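PDB 6RWT: ubiquinol-cytochrome C chaperone from Brucella abortus NCTC 8038, which probably assists assembly of respiratory complex III, as does its homologue Cbp3, a chaperone that interacts with newly synthesised cytochrome b. Local coordinates for residues Phe55-Arg60 with Ile172-Val177; Ala117-Asn122 with Ala150-Cys155. One frame throughout, in Å; residues are numbered along the deposited sequence.

Contact 1. Residues Phe55-Arg60 with Ile172-Val177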
loop_
_atom_site.group_PDB
_atom_site.type_symbol
_atom_site.label_atom_id
_atom_site.label_comp_id
_atom_site.label_asym_id
_atom_site.label_seq_id
_atom_site.Cartn_x
_atom_site.Cartn_y
_atom_site.Cartn_z
ATOM N N PHE A 55 0.782 -0.489 2.214
ATOM C CA PHE A 55 1.806 -0.814 3.200
ATOM C C PHE A 55 2.980 0.182 3.155
ATOM O O PHE A 55 3.439 0.659 4.189
ATOM C CB PHE A 55 2.347 -2.252 3.026
ATOM C CG PHE A 55 3.750 -2.414 3.540
ATOM C CD1 PHE A 55 3.984 -2.611 4.887
ATOM C CD2 PHE A 55 4.846 -2.294 2.678
ATOM C CE1 PHE A 55 5.284 -2.700 5.375
ATOM C CE2 PHE A 55 6.141 -2.371 3.156
ATOM C CZ PHE A 55 6.359 -2.581 4.509
ATOM N N LEU A 56 3.496 0.449 1.956
ATOM C CA LEU A 56 4.637 1.370 1.820
ATOM C C LEU A 56 4.327 2.745 2.412
ATOM O O LEU A 56 5.173 3.332 3.100
ATOM C CB LEU A 56 5.091 1.496 0.360
ATOM C CG LEU A 56 6.019 0.385 -0.142
ATOM C CD1 LEU A 56 6.016 0.288 -1.662
ATOM C CD2 LEU A 56 7.440 0.583 0.378
ATOM N N ALA A 57 3.120 3.246 2.164
ATOM C CA ALA A 57 2.693 4.536 2.747
ATOM C C ALA A 57 2.601 4.500 4.283
ATOM O O ALA A 57 3.129 5.384 4.965
ATOM C CB ALA A 57 1.364 4.976 2.148
ATOM N N LEU A 58 1.935 3.483 4.818
ATOM C CA LEU A 58 1.786 3.344 6.275
ATOM C C LEU A 58 3.140 3.167 6.974
ATOM O O LEU A 58 3.370 3.751 8.039
ATOM C CB LEU A 58 0.855 2.173 6.627
ATOM C CG LEU A 58 -0.580 2.193 6.073
ATOM C CD1 LEU A 58 -1.381 0.994 6.573
ATOM C CD2 LEU A 58 -1.320 3.488 6.359
ATOM N N HIS A 59 4.015 2.364 6.365
ATOM C CA HIS A 59 5.375 2.113 6.864
ATOM C C HIS A 59 6.183 3.413 6.996
ATOM O O HIS A 59 6.884 3.616 7.998
ATOM C CB HIS A 59 6.053 1.090 5.932
ATOM C CG HIS A 59 7.474 0.772 6.274
ATOM N ND1 HIS A 59 8.535 1.310 5.580
ATOM C CD2 HIS A 59 8.012 -0.040 7.217
ATOM C CE1 HIS A 59 9.667 0.852 6.087
ATOM N NE2 HIS A 59 9.378 0.026 7.078
ATOM N N ARG A 60 6.054 4.301 6.008
ATOM C CA ARG A 60 6.703 5.621 6.060
ATOM C C ARG A 60 6.099 6.553 7.120
ATOM O O ARG A 60 6.824 7.291 7.798
ATOM C CB ARG A 60 6.636 6.304 4.683
ATOM C CG ARG A 60 6.983 7.798 4.652
ATOM C CD ARG A 60 8.429 8.083 5.035
ATOM N NE ARG A 60 8.726 9.522 5.021
ATOM C CZ ARG A 60 8.496 10.377 6.022
ATOM N NH1 ARG A 60 7.965 9.974 7.176
ATOM N NH2 ARG A 60 8.818 11.657 5.871
ATOM N N ILE A 172 3.041 13.002 -2.008
ATOM C CA ILE A 172 3.539 11.617 -2.034
ATOM C C ILE A 172 3.907 11.228 -3.475
ATOM O O ILE A 172 3.262 11.675 -4.433
ATOM C CB ILE A 172 2.491 10.636 -1.433
ATOM C CG1 ILE A 172 3.093 9.245 -1.188
ATOM C CG2 ILE A 172 1.236 10.515 -2.311
ATOM C CD1 ILE A 172 2.199 8.325 -0.364
ATOM N N SER A 173 4.956 10.417 -3.627
ATOM C CA SER A 173 5.282 9.821 -4.925
ATOM C C SER A 173 5.950 8.456 -4.761
ATOM O O SER A 173 6.569 8.165 -3.726
ATOM C CB SER A 173 6.152 10.765 -5.777
ATOM O OG SER A 173 7.361 11.096 -5.124
ATOM N N TYR A 174 5.773 7.621 -5.781
ATOM C CA TYR A 174 6.426 6.321 -5.911
ATOM C C TYR A 174 7.347 6.362 -7.131
ATOM O O TYR A 174 7.261 7.269 -7.974
ATOM C CB TYR A 174 5.380 5.207 -6.085
ATOM C CG TYR A 174 4.533 4.983 -4.840
ATOM C CD1 TYR A 174 3.479 5.844 -4.515
ATOM C CD2 TYR A 174 4.806 3.932 -3.958
ATOM C CE1 TYR A 174 2.717 5.646 -3.365
ATOM C CE2 TYR A 174 4.050 3.732 -2.813
ATOM C CZ TYR A 174 3.005 4.594 -2.506
ATOM O OH TYR A 174 2.238 4.410 -1.354
ATOM N N MET A 175 8.219 5.367 -7.227
ATOM C CA MET A 175 9.107 5.252 -8.384
ATOM C C MET A 175 8.316 4.821 -9.630
ATOM O O MET A 175 7.264 4.189 -9.513
ATOM C CB MET A 175 10.236 4.258 -8.091
ATOM C CG MET A 175 11.125 4.613 -6.897
ATOM S SD MET A 175 12.005 6.192 -6.991
ATOM C CE MET A 175 13.083 5.879 -8.387
ATOM N N ASP A 176 8.795 5.210 -10.812
ATOM C CA ASP A 176 8.278 4.705 -12.096
ATOM C C ASP A 176 8.882 3.315 -12.320
ATOM O O ASP A 176 10.071 3.185 -12.619
ATOM C CB ASP A 176 8.659 5.671 -13.245
ATOM C CG ASP A 176 8.200 5.199 -14.648
ATOM O OD1 ASP A 176 7.621 4.101 -14.810
ATOM O OD2 ASP A 176 8.449 5.952 -15.622
ATOM N N VAL A 177 8.055 2.278 -12.197
ATOM C CA VAL A 177 8.516 0.894 -12.358
ATOM C C VAL A 177 9.210 0.614 -13.709
ATOM O O VAL A 177 10.073 -0.255 -13.776
ATOM C CB VAL A 177 7.372 -0.127 -12.065
ATOM C CG1 VAL A 177 6.334 -0.139 -13.179
ATOM C CG2 VAL A 177 7.938 -1.526 -11.832
#
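Ile172 and Tyr174 press on Leu56 and Ala57 where the non-helical segment after helix 164-168 runs past helix 43-61 in this all-helical chaperone fold. Ile172 comes first. Its side chain is stretched out, with CG1 anti to the backbone N (chi1 -168°), and the terminal methyl is the part that arrives: CD1 lies 4.3 Å from CB of Ala57. Ile172 also touches Val23 of helix 2-28 and Leu159 of helix 145-161.

Two residues on, Tyr174 supplies the larger share of what 172-177 brings to the contact. Its CB does not head for the helix, but a chi1 of -68° sets CG beside the backbone N and carries the ring across to it. The ring then offers an edge rather than a face: Leu56 CB lies near the ring plane, 4.0 Å from Tyr174 CE2, and Leu56 CD1 is 4.1 Å from the same carbon. Farther along the ring, the phenol oxygen reaches the backbone of the helix. It hydrogen-bonds to the carbonyl of His53, one turn before Ala57, while Ile24 and Ala27 of helix 2-28 also pack on the tyrosine. The buried side of the turn, at Leu56 and Ala57, is thus met by a ring whose phenol oxygen has a backbone partner, and this bond would limit how far the ring can shift. The hydroxyl lies beside Ala57, with Tyr174 OH 3.7 Å from Ala57 CB and 3.8 Å from Ala57 N.

Contact 2. Residues Ala117-Asn122 with Ala150-Cys155; sequences AALDAN and AYVLQC
Leu119 and Leu153 share nearly the same first torsion, chi1 -74° and -76°, which in each turns CG away from the carbonyl carbon, to the side of the backbone N. Neither CB aims straight at the opposing helix; the branched ends make up the difference, and the two side chains run antiparallel alongside each other. They meet through one methyl each, Leu119 CD2 to Leu153 CD2 at 3.6 Å, a snug van der Waals contact. The methyl of Leu119 also settles against the backbone of its partner, with CD2 4.1 Å from Leu153 CA, and its third neighbour is the preceding residue, Val152, whose CG1 lies 4.2 Å from Leu119 CD2. Within 117-122 and 150-155, every one of these close approaches involves Leu119 CD2, near the end of helix 100-120. Leu127 of helix 124-135 touches both Val152 and Leu153, adding a third helix to this patch.

The chain leaves helix 100-120 here through a Schellman motif, with positive phi at Asn122 and a bond of 3.1 Å from Asn122 N to Leu119 O. Arg156 NH1, immediately after 150-155, donates to that same carbonyl, so two bonds grip it. No hydrogen bond joins the two segments themselves, so van der Waals packing of methyl groups probably carries this contact, while Arg156 adds a directional bond next to it.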
loop_
_atom_site.group_PDB
_atom_site.type_symbol
_atom_site.label_atom_id
_atom_site.label_comp_id
_atom_site.label_asym_id
_atom_site.label_seq_id
_atom_site.Cartn_x
_atom_site.Cartn_y
_atom_site.Cartn_z
ATOM N N ALA A 117 9.704 -6.039 8.034
ATOM C CA ALA A 117 10.922 -6.616 8.632
ATOM C C ALA A 117 12.071 -6.692 7.620
ATOM O O ALA A 117 13.213 -6.363 7.944
ATOM C CB ALA A 117 10.633 -7.995 9.204
ATOM N N ALA A 118 11.762 -7.123 6.398
ATOM C CA ALA A 118 12.771 -7.212 5.340
ATOM C C ALA A 118 13.345 -5.835 4.971
ATOM O O ALA A 118 14.559 -5.691 4.835
ATOM C CB ALA A 118 12.207 -7.916 4.110
ATOM N N LEU A 119 12.477 -4.825 4.842
ATOM C CA LEU A 119 12.913 -3.457 4.537
ATOM C C LEU A 119 13.762 -2.852 5.664
ATOM O O LEU A 119 14.819 -2.273 5.399
ATOM C CB LEU A 119 11.717 -2.535 4.233
ATOM C CG LEU A 119 11.040 -2.725 2.866
ATOM C CD1 LEU A 119 9.747 -1.927 2.825
ATOM C CD2 LEU A 119 11.953 -2.313 1.719
ATOM N N ASP A 120 13.315 -3.009 6.910
ATOM C CA ASP A 120 14.069 -2.492 8.069
ATOM C C ASP A 120 15.471 -3.128 8.206
ATOM O O ASP A 120 16.412 -2.449 8.615
ATOM C CB ASP A 120 13.272 -2.671 9.368
ATOM C CG ASP A 120 12.023 -1.781 9.440
ATOM O OD1 ASP A 120 11.815 -0.903 8.566
ATOM O OD2 ASP A 120 11.237 -1.970 10.396
ATOM N N ALA A 121 15.589 -4.410 7.832
ATOM C CA ALA A 121 16.872 -5.139 7.810
ATOM C C ALA A 121 17.670 -4.996 6.498
ATOM O O ALA A 121 18.782 -5.526 6.394
ATOM C CB ALA A 121 16.616 -6.616 8.086
ATOM N N ASN A 122 17.103 -4.307 5.501
ATOM C CA ASN A 122 17.682 -4.181 4.159
ATOM C C ASN A 122 18.073 -5.548 3.569
ATOM O O ASN A 122 19.150 -5.710 2.978
ATOM C CB ASN A 122 18.861 -3.202 4.183
ATOM C CG ASN A 122 18.451 -1.817 4.644
ATOM O OD1 ASN A 122 18.849 -1.356 5.711
ATOM N ND2 ASN A 122 17.631 -1.159 3.850
ATOM N N ALA A 150 13.510 -4.980 -5.877
ATOM C CA ALA A 150 14.301 -3.776 -6.168
ATOM C C ALA A 150 13.421 -2.523 -6.250
ATOM O O ALA A 150 13.768 -1.484 -5.688
ATOM C CB ALA A 150 15.104 -3.948 -7.452
ATOM N N TYR A 151 12.284 -2.633 -6.936
ATOM C CA TYR A 151 11.295 -1.538 -6.994
ATOM C C TYR A 151 10.800 -1.137 -5.596
ATOM O O TYR A 151 10.751 0.049 -5.270
ATOM C CB TYR A 151 10.123 -1.918 -7.906
ATOM C CG TYR A 151 8.889 -1.031 -7.814
ATOM C CD1 TYR A 151 8.812 0.182 -8.504
ATOM C CD2 TYR A 151 7.783 -1.428 -7.058
ATOM C CE1 TYR A 151 7.678 0.981 -8.422
ATOM C CE2 TYR A 151 6.649 -0.632 -6.967
ATOM C CZ TYR A 151 6.592 0.566 -7.661
ATOM O OH TYR A 151 5.460 1.353 -7.588
ATOM N N VAL A 152 10.471 -2.123 -4.766
ATOM C CA VAL A 152 9.958 -1.854 -3.409
ATOM C C VAL A 152 11.013 -1.141 -2.536
ATOM O O VAL A 152 10.696 -0.171 -1.849
ATOM C CB VAL A 152 9.414 -3.145 -2.739
ATOM C CG1 VAL A 152 9.050 -2.905 -1.278
ATOM C CG2 VAL A 152 8.187 -3.655 -3.487
ATOM N N LEU A 153 12.258 -1.608 -2.586
ATOM C CA LEU A 153 13.372 -0.959 -1.873
ATOM C C LEU A 153 13.565 0.507 -2.305
ATOM O O LEU A 153 13.708 1.387 -1.455
ATOM C CB LEU A 153 14.676 -1.753 -2.048
ATOM C CG LEU A 153 14.767 -3.036 -1.214
ATOM C CD1 LEU A 153 15.700 -4.063 -1.852
ATOM C CD2 LEU A 153 15.203 -2.712 0.210
ATOM N N GLN A 154 13.538 0.768 -3.613
ATOM C CA GLN A 154 13.657 2.142 -4.126
ATOM C C GLN A 154 12.475 3.047 -3.725
ATOM O O GLN A 154 12.683 4.222 -3.418
ATOM C CB GLN A 154 13.843 2.151 -5.649
ATOM C CG GLN A 154 15.166 1.556 -6.110
ATOM C CD GLN A 154 15.340 1.606 -7.618
ATOM O OE1 GLN A 154 14.982 2.590 -8.262
ATOM N NE2 GLN A 154 15.910 0.549 -8.186
ATOM N N CYS A 155 11.251 2.504 -3.703
ATOM C CA CYS A 155 10.089 3.263 -3.203
ATOM C C CYS A 155 10.259 3.641 -1.715
ATOM O O CYS A 155 9.934 4.761 -1.310
ATOM C CB CYS A 155 8.774 2.482 -3.400
ATOM S SG CYS A 155 8.178 2.321 -5.114
#

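In the fold
Both contacts are buried, but contact 1 lies closer to the middle of the chain, its centre about 7 Å from the chain centre against about 13 Å for contact 2. Contact 1 sets a non-helical segment on a helix and includes an aromatic ring with a polar end; contact 2 is helix on helix and relies on aliphatic branches. Along the sequence, contact 2 is nested within the loop that contact 1 closes. Helix 43-61 joins them directly: Phe55 CE2 packs 3.6 Å from Leu119 CD1, and nearby His59 NE2 and Asp120 OD1, 3.0 Å apart, probably form a hydrogen bond. Cys155 of helix 145-161 touches both Leu56 and Tyr174.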